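Local coordinates for putative uncharacterized protein (Bacteroides vulgatus, PDB 4F7A) that probably binds sugars such as mucin O-glycans at the cell surface, as a SusD-like outer membrane lipoprotein, at residues K111-A116 and V182-M187; D276-I281 and T366-W371; I404-N409 and Q419-I424. All coordinates share one frame; numbering follows the deposited sequence.

Contact 1 (K111-A116 and V182-M187); sequences KHFYGA and VKSINM
Phe113 and Ile185 make the centre of this contact through a CH-pi interaction. The branch methyl CG2 of Ile185 sits over one face of the phenyl ring, 4.1 Å from its centroid and 22° off the ring normal, displaced toward the CZ end. With its CG beside the backbone N (chi1 -80°), Phe113 swings its ring from the flank of the helix toward the 182-187 segment. A beta-branched residue suits the other side, because its second branch is left for another partner: Ile185 CD1 reaches Ala116 CB at 3.7 Å and also approaches CD1 of the phenyl ring. Ala116 is small enough to let that methyl come close to the helix.

The protein is helix-rich and TPR-like, as in the SusD family. Here the 3-10 turn at 183-185, in the loop before helix 193-210, lies against the start of helix 111-132, and helix 15-30 adds Phe25, edge-to-face with Phe113.

Aromatic and apolar surfaces also meet at His112. CD1 of Phe113 lies over the centre of the imidazole, 3.5 Å above its plane, and the imidazole also stacks with Tyr172 of helix 151-174. Val182 CG1 touches His112 CD2 at 3.8 Å, the two side chains running antiparallel past one another.

Among polar atoms, Ser184 OG comes 3.6 Å from Phe113 CZ, a van der Waals approach that serine's short side chain makes with OG alone.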
ATOM      1  N   LYS A 111      17.797 -20.309  10.499  1.00 20.41           N
ATOM      2  CA  LYS A 111      16.595 -20.584   9.719  1.00 20.24           C
ATOM      3  C   LYS A 111      15.526 -19.526   9.930  1.00 19.92           C
ATOM      4  O   LYS A 111      14.793 -19.185   8.984  1.00 18.22           O
ATOM      5  CB  LYS A 111      16.031 -21.953  10.068  1.00 23.64           C
ATOM      6  CG  LYS A 111      16.944 -23.103   9.660  1.00 25.53           C
ATOM      7  CD  LYS A 111      16.320 -24.454  10.010  1.00 31.75           C
ATOM      8  CE  LYS A 111      17.249 -25.601   9.647  1.00 37.28           C
ATOM      9  NZ  LYS A 111      18.338 -25.773  10.656  1.00 42.61           N
ATOM     10  N   HIS A 112      15.418 -19.033  11.168  1.00 16.19           N
ATOM     11  CA  HIS A 112      14.512 -17.936  11.485  1.00 17.50           C
ATOM     12  C   HIS A 112      14.859 -16.629  10.759  1.00 16.50           C
ATOM     13  O   HIS A 112      13.956 -15.946  10.252  1.00 16.04           O
ATOM     14  CB  HIS A 112      14.367 -17.724  13.005  1.00 16.49           C
ATOM     15  CG  HIS A 112      15.642 -17.414  13.736  1.00 19.22           C
ATOM     16  ND1 HIS A 112      16.871 -17.932  13.378  1.00 18.16           N
ATOM     17  CD2 HIS A 112      15.855 -16.700  14.871  1.00 20.41           C
ATOM     18  CE1 HIS A 112      17.790 -17.525  14.242  1.00 27.61           C
ATOM     19  NE2 HIS A 112      17.203 -16.768  15.153  1.00 18.94           N
ATOM     20  N   PHE A 113      16.146 -16.285  10.690  1.00 14.87           N
ATOM     21  CA  PHE A 113      16.565 -15.061   9.971  1.00 15.35           C
ATOM     22  C   PHE A 113      16.354 -15.207   8.470  1.00 15.00           C
ATOM     23  O   PHE A 113      16.026 -14.247   7.774  1.00 15.45           O
ATOM     24  CB  PHE A 113      18.045 -14.755  10.222  1.00 17.32           C
ATOM     25  CG  PHE A 113      18.349 -14.057  11.562  1.00 20.65           C
ATOM     26  CD1 PHE A 113      17.529 -14.220  12.684  1.00 19.02           C
ATOM     27  CD2 PHE A 113      19.526 -13.315  11.701  1.00 21.30           C
ATOM     28  CE1 PHE A 113      17.854 -13.629  13.892  1.00 19.13           C
ATOM     29  CE2 PHE A 113      19.858 -12.703  12.912  1.00 23.48           C
ATOM     30  CZ  PHE A 113      19.021 -12.860  14.011  1.00 22.58           C
ATOM     31  N   TYR A 114      16.578 -16.419   7.966  1.00 16.06           N
ATOM     32  CA  TYR A 114      16.280 -16.767   6.562  1.00 15.12           C
ATOM     33  C   TYR A 114      14.797 -16.565   6.264  1.00 14.59           C
ATOM     34  O   TYR A 114      14.433 -15.837   5.339  1.00 16.02           O
ATOM     35  CB  TYR A 114      16.686 -18.217   6.283  1.00 15.67           C
ATOM     36  CG  TYR A 114      16.287 -18.726   4.899  1.00 15.27           C
ATOM     37  CD1 TYR A 114      16.638 -18.028   3.737  1.00 19.19           C
ATOM     38  CD2 TYR A 114      15.582 -19.910   4.754  1.00 23.67           C
ATOM     39  CE1 TYR A 114      16.270 -18.520   2.455  1.00 23.09           C
ATOM     40  CE2 TYR A 114      15.216 -20.395   3.498  1.00 19.84           C
ATOM     41  CZ  TYR A 114      15.547 -19.689   2.357  1.00 23.54           C
ATOM     42  OH  TYR A 114      15.191 -20.196   1.121  1.00 22.15           O
ATOM     43  N   GLY A 115      13.937 -17.151   7.084  1.00 15.08           N
ATOM     44  CA  GLY A 115      12.494 -16.937   6.936  1.00 13.82           C
ATOM     45  C   GLY A 115      12.082 -15.469   6.942  1.00 14.35           C
ATOM     46  O   GLY A 115      11.345 -15.012   6.076  1.00 14.38           O
ATOM     47  N   ALA A 116      12.574 -14.731   7.932  1.00 13.42           N
ATOM     48  CA  ALA A 116      12.273 -13.310   8.048  1.00 13.22           C
ATOM     49  C   ALA A 116      12.757 -12.504   6.829  1.00 13.30           C
ATOM     50  O   ALA A 116      12.069 -11.608   6.363  1.00 14.30           O
ATOM     51  CB  ALA A 116      12.900 -12.749   9.372  1.00 11.23           C
ATOM     52  N   VAL A 182      14.247 -14.069  17.249  1.00 17.01           N
ATOM     53  CA  VAL A 182      14.111 -12.943  16.304  1.00 15.66           C
ATOM     54  C   VAL A 182      14.136 -11.547  16.951  1.00 16.18           C
ATOM     55  O   VAL A 182      13.991 -10.527  16.260  1.00 15.37           O
ATOM     56  CB  VAL A 182      12.820 -13.069  15.460  1.00 18.62           C
ATOM     57  CG1 VAL A 182      12.863 -14.350  14.601  1.00 17.56           C
ATOM     58  CG2 VAL A 182      11.554 -13.039  16.338  1.00 14.65           C
ATOM     59  N   LYS A 183      14.339 -11.503  18.265  1.00 18.70           N
ATOM     60  CA  LYS A 183      14.319 -10.257  19.028  1.00 17.61           C
ATOM     61  C   LYS A 183      15.225  -9.192  18.416  1.00 17.37           C
ATOM     62  O   LYS A 183      14.801  -8.049  18.272  1.00 17.35           O
ATOM     63  CB  LYS A 183      14.705 -10.533  20.496  1.00 19.45           C
ATOM     64  CG  LYS A 183      14.483  -9.389  21.452  1.00 25.42           C
ATOM     65  CD  LYS A 183      14.896  -9.800  22.870  1.00 31.95           C
ATOM     66  CE  LYS A 183      13.779 -10.522  23.584  1.00 40.99           C
ATOM     67  NZ  LYS A 183      14.206 -10.972  24.946  1.00 39.43           N
ATOM     68  N   SER A 184      16.453  -9.560  18.035  1.00 16.36           N
ATOM     69  CA  SER A 184      17.444  -8.586  17.560  1.00 15.97           C
ATOM     70  C   SER A 184      17.125  -7.935  16.210  1.00 17.64           C
ATOM     71  O   SER A 184      17.728  -6.922  15.854  1.00 18.39           O
ATOM     72  CB  SER A 184      18.839  -9.214  17.484  1.00 18.94           C
ATOM     73  OG  SER A 184      18.927 -10.259  16.519  1.00 18.52           O
ATOM     74  N   ILE A 185      16.193  -8.524  15.463  1.00 18.07           N
ATOM     75  CA  ILE A 185      15.838  -8.031  14.132  1.00 16.84           C
ATOM     76  C   ILE A 185      14.419  -7.480  14.070  1.00 16.99           C
ATOM     77  O   ILE A 185      13.955  -7.093  12.996  1.00 18.10           O
ATOM     78  CB  ILE A 185      16.014  -9.134  13.027  1.00 15.48           C
ATOM     79  CG1 ILE A 185      15.127 -10.343  13.298  1.00 13.23           C
ATOM     80  CG2 ILE A 185      17.443  -9.572  12.951  1.00 15.34           C
ATOM     81  CD1 ILE A 185      15.052 -11.347  12.101  1.00 17.25           C
ATOM     82  N   ASN A 186      13.743  -7.385  15.210  1.00 18.27           N
ATOM     83  CA  ASN A 186      12.356  -6.921  15.211  1.00 18.02           C
ATOM     84  C   ASN A 186      12.232  -5.399  15.062  1.00 17.03           C
ATOM     85  O   ASN A 186      12.250  -4.672  16.048  1.00 17.55           O
ATOM     86  CB  ASN A 186      11.651  -7.343  16.497  1.00 17.47           C
ATOM     87  CG  ASN A 186      10.167  -7.003  16.478  1.00 15.69           C
ATOM     88  OD1 ASN A 186       9.623  -6.671  15.416  1.00 19.41           O
ATOM     89  ND2 ASN A 186       9.512  -7.084  17.639  1.00 16.13           N
HETATM   90  N   MSE A 187      12.083  -4.920  13.839  1.00 15.76           N
HETATM   91  CA  MSE A 187      11.605  -3.549  13.620  1.00 15.88           C
HETATM   92  C   MSE A 187      10.231  -3.495  12.971  1.00 15.30           C
HETATM   93  O   MSE A 187       9.843  -2.436  12.509  1.00 14.70           O
HETATM   94  CB  MSE A 187      12.577  -2.772  12.716  1.00 15.37           C
HETATM   95  CG  MSE A 187      13.880  -2.462  13.364  1.00 20.21           C
HETATM   96 SE   MSE A 187      15.005  -1.520  12.082  0.75 20.85          SE
HETATM   97  CE  MSE A 187      13.846  -0.068  11.532  1.00 15.89           C
TER

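Contact 2 (D276-I281 and T366-W371); sequences DPRISI and TSFSQW
Arg278 and Phe368 meet in the tight, buried part of this contact. The guanidinium turns one face to the phenyl ring, whose CE1 stands 3.4 Å above that plane, off toward its rim; the two planes are 59° apart, far from a parallel stack.

Several bonds fix the guanidinium. In its plane, NH1 donates to Ser367 OG at 2.8 Å, a rather bent bond (139°). NE and NH2 grip Asp276 side-on, NE reaching OD1 at 2.9 Å almost straight and NH2 reaching OD2 at 2.8 Å, both on syn lone pairs, in a buried salt bridge. The anti lone pair of OD1 takes Arg278 N, a capping bond within the type I turn from Asp276 to Ile279 that leads into the short helix 279-282. In this SusD-like, helix-rich fold that turn is thus held to the C-terminal part of helix 356-371, while Gln426 of helix 416-431 gives NH2 a further acceptor. A methionine in place of this arginine would probably leave the buried Asp276 carboxylate without its balancing charge and Ser367 OG without this donor.

Pro277, Ile281 and Trp371 form the more open margin. Pro277 reaches the Phe368 ring from there, its CG 3.4 Å from Phe368 CE2; its rigid ring suits a turn, fixing phi while offering CG and CD as an apolar surface. No hydrogen bond joins Ile281 to Trp371. Their side chains meet more loosely, Ile281 CG2 lying 3.9 Å from Trp371 CE3, although Ile281 CD1 rests 3.4 Å from Trp371 O.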
ATOM      1  N   ASP A 276     -17.787   9.628   9.895  1.00 13.27           N
ATOM      2  CA  ASP A 276     -16.864   8.608  10.364  1.00 12.70           C
ATOM      3  C   ASP A 276     -16.052   9.172  11.525  1.00 14.36           C
ATOM      4  O   ASP A 276     -15.413  10.213  11.385  1.00 13.55           O
ATOM      5  CB  ASP A 276     -15.968   8.178   9.207  1.00 11.31           C
ATOM      6  CG  ASP A 276     -15.242   6.904   9.460  1.00 12.52           C
ATOM      7  OD1 ASP A 276     -14.546   6.798  10.507  1.00 12.39           O
ATOM      8  OD2 ASP A 276     -15.339   6.005   8.583  1.00 11.50           O
ATOM      9  N   PRO A 277     -16.044   8.464  12.669  1.00 14.02           N
ATOM     10  CA  PRO A 277     -15.290   8.989  13.814  1.00 14.26           C
ATOM     11  C   PRO A 277     -13.785   8.977  13.622  1.00 15.80           C
ATOM     12  O   PRO A 277     -13.064   9.554  14.450  1.00 15.16           O
ATOM     13  CB  PRO A 277     -15.670   8.062  14.963  1.00 16.89           C
ATOM     14  CG  PRO A 277     -16.111   6.836  14.340  1.00 16.92           C
ATOM     15  CD  PRO A 277     -16.672   7.172  12.969  1.00 15.44           C
ATOM     16  N   ARG A 278     -13.288   8.329  12.563  1.00 11.11           N
ATOM     17  CA  ARG A 278     -11.862   8.405  12.280  1.00 12.32           C
ATOM     18  C   ARG A 278     -11.466   9.747  11.617  1.00 16.36           C
ATOM     19  O   ARG A 278     -10.268  10.061  11.522  1.00 15.17           O
ATOM     20  CB  ARG A 278     -11.424   7.233  11.407  1.00 10.66           C
ATOM     21  CG  ARG A 278     -11.485   5.881  12.101  1.00 11.15           C
ATOM     22  CD  ARG A 278     -11.475   4.717  11.116  1.00 10.03           C
ATOM     23  NE  ARG A 278     -12.715   4.585  10.344  1.00  8.65           N
ATOM     24  CZ  ARG A 278     -13.034   3.497   9.627  1.00 10.73           C
ATOM     25  NH1 ARG A 278     -12.222   2.443   9.580  1.00 11.02           N
ATOM     26  NH2 ARG A 278     -14.171   3.455   8.952  1.00 11.65           N
ATOM     27  N   ILE A 279     -12.448  10.522  11.150  1.00 14.31           N
ATOM     28  CA  ILE A 279     -12.153  11.730  10.378  1.00 13.41           C
ATOM     29  C   ILE A 279     -11.200  12.693  11.140  1.00 13.47           C
ATOM     30  O   ILE A 279     -10.240  13.200  10.563  1.00 13.27           O
ATOM     31  CB  ILE A 279     -13.454  12.432   9.888  1.00 14.35           C
ATOM     32  CG1 ILE A 279     -13.132  13.440   8.774  1.00 14.70           C
ATOM     33  CG2 ILE A 279     -14.212  13.089  11.032  1.00 11.40           C
ATOM     34  CD1 ILE A 279     -14.371  13.988   8.010  1.00 13.56           C
ATOM     35  N   SER A 280     -11.449  12.920  12.427  1.00 13.33           N
ATOM     36  CA  SER A 280     -10.668  13.908  13.197  1.00 13.86           C
ATOM     37  C   SER A 280      -9.376  13.287  13.729  1.00 14.44           C
ATOM     38  O   SER A 280      -8.488  13.986  14.196  1.00 12.47           O
ATOM     39  CB  SER A 280     -11.469  14.485  14.374  1.00 16.55           C
ATOM     40  OG  SER A 280     -11.716  13.530  15.392  1.00 19.32           O
ATOM     41  N   ILE A 281      -9.289  11.960  13.655  1.00 11.50           N
ATOM     42  CA  ILE A 281      -8.060  11.232  13.992  1.00 12.54           C
ATOM     43  C   ILE A 281      -7.061  11.297  12.839  1.00 13.65           C
ATOM     44  O   ILE A 281      -5.866  11.567  13.030  1.00 12.09           O
ATOM     45  CB  ILE A 281      -8.351   9.766  14.353  1.00 12.22           C
ATOM     46  CG1 ILE A 281      -9.295   9.688  15.561  1.00 16.11           C
ATOM     47  CG2 ILE A 281      -7.019   9.011  14.662  1.00  8.52           C
ATOM     48  CD1 ILE A 281      -9.839   8.216  15.843  1.00 14.19           C
ATOM     49  N   THR A 366     -12.230  -3.559  14.058  1.00 11.71           N
ATOM     50  CA  THR A 366     -10.801  -3.673  14.296  1.00 11.80           C
ATOM     51  C   THR A 366     -10.080  -2.358  13.949  1.00 11.99           C
ATOM     52  O   THR A 366      -9.188  -1.912  14.696  1.00  9.55           O
ATOM     53  CB  THR A 366     -10.215  -4.895  13.536  1.00 12.59           C
ATOM     54  OG1 THR A 366     -10.789  -6.102  14.075  1.00 13.16           O
ATOM     55  CG2 THR A 366      -8.681  -4.966  13.682  1.00 11.91           C
ATOM     56  N   SER A 367     -10.464  -1.747  12.829  1.00 11.96           N
ATOM     57  CA  SER A 367      -9.924  -0.464  12.427  1.00 12.45           C
ATOM     58  C   SER A 367     -10.251   0.640  13.445  1.00 13.39           C
ATOM     59  O   SER A 367      -9.381   1.399  13.857  1.00 12.07           O
ATOM     60  CB  SER A 367     -10.434  -0.087  11.044  1.00 10.53           C
ATOM     61  OG  SER A 367      -9.973   1.190  10.684  1.00  9.60           O
ATOM     62  N   PHE A 368     -11.502   0.705  13.883  1.00  9.82           N
ATOM     63  CA  PHE A 368     -11.870   1.662  14.922  1.00 12.24           C
ATOM     64  C   PHE A 368     -10.982   1.503  16.167  1.00 13.57           C
ATOM     65  O   PHE A 368     -10.498   2.495  16.712  1.00 13.05           O
ATOM     66  CB  PHE A 368     -13.317   1.458  15.356  1.00 11.16           C
ATOM     67  CG  PHE A 368     -14.340   2.196  14.529  1.00 11.74           C
ATOM     68  CD1 PHE A 368     -14.254   2.263  13.144  1.00 13.16           C
ATOM     69  CD2 PHE A 368     -15.438   2.798  15.160  1.00 13.11           C
ATOM     70  CE1 PHE A 368     -15.233   2.923  12.400  1.00 14.57           C
ATOM     71  CE2 PHE A 368     -16.407   3.457  14.424  1.00 12.60           C
ATOM     72  CZ  PHE A 368     -16.305   3.491  13.029  1.00 12.32           C
ATOM     73  N   SER A 369     -10.790   0.259  16.610  1.00 12.36           N
ATOM     74  CA  SER A 369      -9.959  -0.024  17.772  0.50 13.18           C
ATOM     75  C   SER A 369      -8.488   0.375  17.572  1.00 12.76           C
ATOM     76  O   SER A 369      -7.862   0.885  18.484  1.00 13.11           O
ATOM     77  CB  SER A 369     -10.047  -1.503  18.149  0.50 13.29           C
ATOM     78  OG  SER A 369     -11.359  -1.825  18.566  0.50  9.07           O
ATOM     79  N   GLN A 370      -7.940   0.126  16.385  1.00 12.61           N
ATOM     80  CA  GLN A 370      -6.564   0.523  16.052  1.00 12.94           C
ATOM     81  C   GLN A 370      -6.339   2.007  16.355  1.00 13.72           C
ATOM     82  O   GLN A 370      -5.292   2.386  16.854  1.00 13.62           O
ATOM     83  CB  GLN A 370      -6.331   0.306  14.560  1.00 11.64           C
ATOM     84  CG  GLN A 370      -4.960   0.663  14.052  1.00 13.28           C
ATOM     85  CD  GLN A 370      -4.812   0.508  12.560  1.00  9.79           C
ATOM     86  OE1 GLN A 370      -5.478  -0.318  11.946  1.00 12.27           O
ATOM     87  NE2 GLN A 370      -3.945   1.307  11.964  1.00  9.44           N
ATOM     88  N   TRP A 371      -7.313   2.827  15.978  1.00 11.06           N
ATOM     89  CA  TRP A 371      -7.202   4.284  16.004  1.00 12.97           C
ATOM     90  C   TRP A 371      -7.784   4.916  17.252  1.00 14.26           C
ATOM     91  O   TRP A 371      -7.656   6.109  17.439  1.00 13.98           O
ATOM     92  CB  TRP A 371      -7.871   4.878  14.751  1.00 13.57           C
ATOM     93  CG  TRP A 371      -7.141   4.528  13.505  1.00 14.57           C
ATOM     94  CD1 TRP A 371      -7.528   3.646  12.541  1.00 11.90           C
ATOM     95  CD2 TRP A 371      -5.856   5.013  13.110  1.00 12.09           C
ATOM     96  NE1 TRP A 371      -6.571   3.556  11.571  1.00 12.47           N
ATOM     97  CE2 TRP A 371      -5.531   4.384  11.891  1.00 14.26           C
ATOM     98  CE3 TRP A 371      -4.939   5.904  13.674  1.00 13.70           C
ATOM     99  CZ2 TRP A 371      -4.342   4.642  11.203  1.00 12.41           C
ATOM    100  CZ3 TRP A 371      -3.750   6.158  12.985  1.00 15.53           C
ATOM    101  CH2 TRP A 371      -3.474   5.522  11.758  1.00  9.83           C
TER

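Contact 3 (I404-N409 and Q419-I424); sequences ITTTPN and QLEKII
Lys422 buries its ammonium group among oxygens of a loop: NZ donates to Thr406 OG1 at 2.9 Å, Thr407 O at 2.7 Å and Asn409 O at 2.8 Å. The loop precedes helix 416-431 of the SusD-like fold, and an ST turn, Asn409 N to Thr407 OG1, lies within it. Lysine suits the place because its long chain runs straight to CE and bends only at the last torsion (chi4 -75°), bringing NZ among the acceptors. NZ lies above both carbonyl planes, 44° out of each. A water that accepts from NZ and from Thr407 N joins the same cluster, which gives NZ more acceptors than hydrogens, so some of its bonds must be shared.

Thr406 uses both its branches. Its OG1, anti to the backbone N (chi1 -162°), meets the lysine and is bonded also to Glu418, whose carboxylate is likely to offset part of the buried positive charge; Thr407 OG1 is hydrogen-bonded to Asp412. Thr406 CG2 instead packs on the Glu421 carboxylate, 3.9 Å from CD. That extended glutamate reaches the loop backbone through a second water, which donates to Glu421 OE2 at 2.6 Å and accepts from Thr405 N at 2.8 Å.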
ATOM      1  N   ILE A 404     -19.342   7.796  -4.972  1.00 12.24           N
ATOM      2  CA  ILE A 404     -19.634   6.675  -4.066  1.00 12.70           C
ATOM      3  C   ILE A 404     -21.002   6.901  -3.433  1.00 14.04           C
ATOM      4  O   ILE A 404     -21.231   7.942  -2.821  1.00 14.22           O
ATOM      5  CB  ILE A 404     -18.557   6.543  -2.979  1.00 10.72           C
ATOM      6  CG1 ILE A 404     -17.146   6.435  -3.604  1.00 12.17           C
ATOM      7  CG2 ILE A 404     -18.866   5.327  -2.116  1.00 13.13           C
ATOM      8  CD1 ILE A 404     -15.922   6.743  -2.654  1.00 11.20           C
ATOM      9  N   THR A 405     -21.910   5.948  -3.622  1.00 13.28           N
ATOM     10  CA  THR A 405     -23.236   6.016  -3.055  1.00 14.50           C
ATOM     11  C   THR A 405     -23.517   4.915  -2.006  1.00 16.16           C
ATOM     12  O   THR A 405     -24.547   4.948  -1.335  1.00 15.33           O
ATOM     13  CB  THR A 405     -24.302   5.949  -4.157  1.00 17.31           C
ATOM     14  OG1 THR A 405     -24.149   4.714  -4.878  1.00 14.59           O
ATOM     15  CG2 THR A 405     -24.151   7.169  -5.107  1.00 15.60           C
ATOM     16  N   THR A 406     -22.598   3.978  -1.821  1.00 12.36           N
ATOM     17  CA  THR A 406     -22.849   2.877  -0.895  1.00 13.34           C
ATOM     18  C   THR A 406     -22.649   3.333   0.547  1.00 14.42           C
ATOM     19  O   THR A 406     -21.801   4.158   0.817  1.00 13.81           O
ATOM     20  CB  THR A 406     -22.006   1.627  -1.257  1.00 13.16           C
ATOM     21  OG1 THR A 406     -22.575   0.494  -0.611  1.00 14.52           O
ATOM     22  CG2 THR A 406     -20.532   1.793  -0.876  1.00 11.99           C
ATOM     23  N   THR A 407     -23.432   2.772   1.462  1.00 13.18           N
ATOM     24  CA  THR A 407     -23.398   3.123   2.899  1.00 14.14           C
ATOM     25  C   THR A 407     -22.430   2.200   3.646  1.00 12.67           C
ATOM     26  O   THR A 407     -21.943   1.204   3.072  1.00 12.82           O
ATOM     27  CB  THR A 407     -24.781   2.937   3.518  1.00 14.88           C
ATOM     28  OG1 THR A 407     -25.132   1.550   3.462  1.00 15.16           O
ATOM     29  CG2 THR A 407     -25.870   3.765   2.766  1.00 17.44           C
ATOM     30  N   PRO A 408     -22.183   2.479   4.934  1.00 13.38           N
ATOM     31  CA  PRO A 408     -21.387   1.511   5.680  1.00 11.80           C
ATOM     32  C   PRO A 408     -22.118   0.232   6.060  1.00 13.53           C
ATOM     33  O   PRO A 408     -21.485  -0.715   6.488  1.00 14.53           O
ATOM     34  CB  PRO A 408     -21.016   2.291   6.941  1.00 13.49           C
ATOM     35  CG  PRO A 408     -21.139   3.766   6.520  1.00 13.96           C
ATOM     36  CD  PRO A 408     -22.399   3.700   5.737  1.00 13.36           C
ATOM     37  N   ASN A 409     -23.438   0.221   5.935  1.00 13.55           N
ATOM     38  CA  ASN A 409     -24.224  -0.940   6.354  0.67 14.60           C
ATOM     39  C   ASN A 409     -24.154  -2.070   5.316  1.00 13.09           C
ATOM     40  O   ASN A 409     -24.577  -1.929   4.152  1.00 14.05           O
ATOM     41  CB  ASN A 409     -25.653  -0.518   6.610  0.67 14.26           C
ATOM     42  CG  ASN A 409     -26.469  -1.597   7.266  0.67 21.16           C
ATOM     43  OD1 ASN A 409     -26.059  -2.766   7.323  0.67 20.27           O
ATOM     44  ND2 ASN A 409     -27.635  -1.215   7.779  0.67 15.59           N
ATOM     45  N   GLN A 419     -21.432  -5.394  -2.378  1.00 12.27           N
ATOM     46  CA  GLN A 419     -20.807  -5.920  -1.168  1.00 12.01           C
ATOM     47  C   GLN A 419     -19.293  -5.835  -1.249  1.00 11.51           C
ATOM     48  O   GLN A 419     -18.632  -5.444  -0.279  1.00 11.65           O
ATOM     49  CB  GLN A 419     -21.211  -7.367  -0.901  1.00 14.04           C
ATOM     50  CG  GLN A 419     -22.663  -7.589  -0.577  1.00 23.81           C
ATOM     51  CD  GLN A 419     -22.932  -9.091  -0.507  1.00 25.24           C
ATOM     52  OE1 GLN A 419     -22.671  -9.832  -1.453  1.00 28.24           O
ATOM     53  NE2 GLN A 419     -23.362  -9.532   0.601  1.00 19.50           N
ATOM     54  N   LEU A 420     -18.732  -6.209  -2.390  1.00 11.56           N
ATOM     55  CA  LEU A 420     -17.307  -6.070  -2.588  1.00 10.74           C
ATOM     56  C   LEU A 420     -16.906  -4.587  -2.471  1.00 10.60           C
ATOM     57  O   LEU A 420     -15.918  -4.265  -1.848  1.00  9.76           O
ATOM     58  CB  LEU A 420     -16.862  -6.625  -3.928  1.00 13.91           C
ATOM     59  CG  LEU A 420     -15.374  -6.540  -4.229  1.00 12.67           C
ATOM     60  CD1 LEU A 420     -14.532  -7.268  -3.173  1.00 12.12           C
ATOM     61  CD2 LEU A 420     -15.066  -7.107  -5.677  1.00 15.53           C
ATOM     62  N   GLU A 421     -17.695  -3.699  -3.052  1.00 10.67           N
ATOM     63  CA  GLU A 421     -17.413  -2.271  -2.953  1.00 11.69           C
ATOM     64  C   GLU A 421     -17.327  -1.805  -1.507  1.00 11.77           C
ATOM     65  O   GLU A 421     -16.409  -1.069  -1.158  1.00  9.70           O
ATOM     66  CB  GLU A 421     -18.441  -1.449  -3.716  1.00 12.75           C
ATOM     67  CG  GLU A 421     -18.163   0.045  -3.654  1.00 10.94           C
ATOM     68  CD  GLU A 421     -19.189   0.898  -4.447  1.00 11.32           C
ATOM     69  OE1 GLU A 421     -20.192   0.336  -4.980  1.00 14.48           O
ATOM     70  OE2 GLU A 421     -18.991   2.137  -4.496  1.00 13.03           O
ATOM     71  N   LYS A 422     -18.255  -2.254  -0.666  1.00 10.75           N
ATOM     72  CA  LYS A 422     -18.229  -1.909   0.770  1.00 10.84           C
ATOM     73  C   LYS A 422     -16.951  -2.428   1.421  1.00 11.30           C
ATOM     74  O   LYS A 422     -16.267  -1.706   2.138  1.00 11.06           O
ATOM     75  CB  LYS A 422     -19.467  -2.459   1.491  1.00 10.71           C
ATOM     76  CG  LYS A 422     -20.801  -1.802   1.041  1.00 12.47           C
ATOM     77  CD  LYS A 422     -21.972  -2.472   1.731  1.00 13.39           C
ATOM     78  CE  LYS A 422     -23.301  -1.921   1.293  1.00  9.59           C
ATOM     79  NZ  LYS A 422     -23.632  -0.574   1.866  1.00 11.30           N
ATOM     80  N   ILE A 423     -16.620  -3.678   1.139  1.00  9.81           N
ATOM     81  CA  ILE A 423     -15.425  -4.305   1.705  1.00 10.48           C
ATOM     82  C   ILE A 423     -14.187  -3.515   1.323  1.00 11.07           C
ATOM     83  O   ILE A 423     -13.399  -3.149   2.183  1.00 10.76           O
ATOM     84  CB  ILE A 423     -15.296  -5.783   1.242  1.00  9.51           C
ATOM     85  CG1 ILE A 423     -16.370  -6.641   1.901  1.00 11.94           C
ATOM     86  CG2 ILE A 423     -13.870  -6.351   1.546  1.00  8.73           C
ATOM     87  CD1 ILE A 423     -16.549  -8.042   1.233  1.00  8.51           C
ATOM     88  N   ILE A 424     -14.038  -3.216   0.033  1.00  9.79           N
ATOM     89  CA  ILE A 424     -12.826  -2.524  -0.422  1.00  9.88           C
ATOM     90  C   ILE A 424     -12.811  -1.065   0.062  1.00  9.79           C
ATOM     91  O   ILE A 424     -11.767  -0.547   0.401  1.00 11.01           O
ATOM     92  CB  ILE A 424     -12.668  -2.574  -1.958  1.00  9.41           C
ATOM     93  CG1 ILE A 424     -12.647  -4.032  -2.452  1.00 10.15           C
ATOM     94  CG2 ILE A 424     -11.407  -1.853  -2.385  1.00  9.36           C
ATOM     95  CD1 ILE A 424     -11.526  -4.870  -1.925  1.00  9.47           C
TER
HETATM   96  O   HOH W   1     -21.250   3.465  -4.746  1.00 16.26           O
HETATM   97  O   HOH W   2     -25.561   1.062   0.187  1.00 15.33           O

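In the fold
Along the chain the contacts come in series, each closing before the next opens, and all belong to the SusD/RagB-type part of the chain. Contacts 2 and 3 are neighbours: their centres lie about 17 Å apart and their nearest atoms about 7 Å, and they use helices 356-371 and 416-431, which follow each other in the chain. Helix 416-431 also borders contact 2 through Gln426 and Ile429. Contact 1 stands about 31 Å from contact 2 and 38 Å from contact 3, centre to centre, and lies across the chain's centre from contact 3. The three thus tie loops or turns to helices in two separate regions of this single-chain, helix-rich protein.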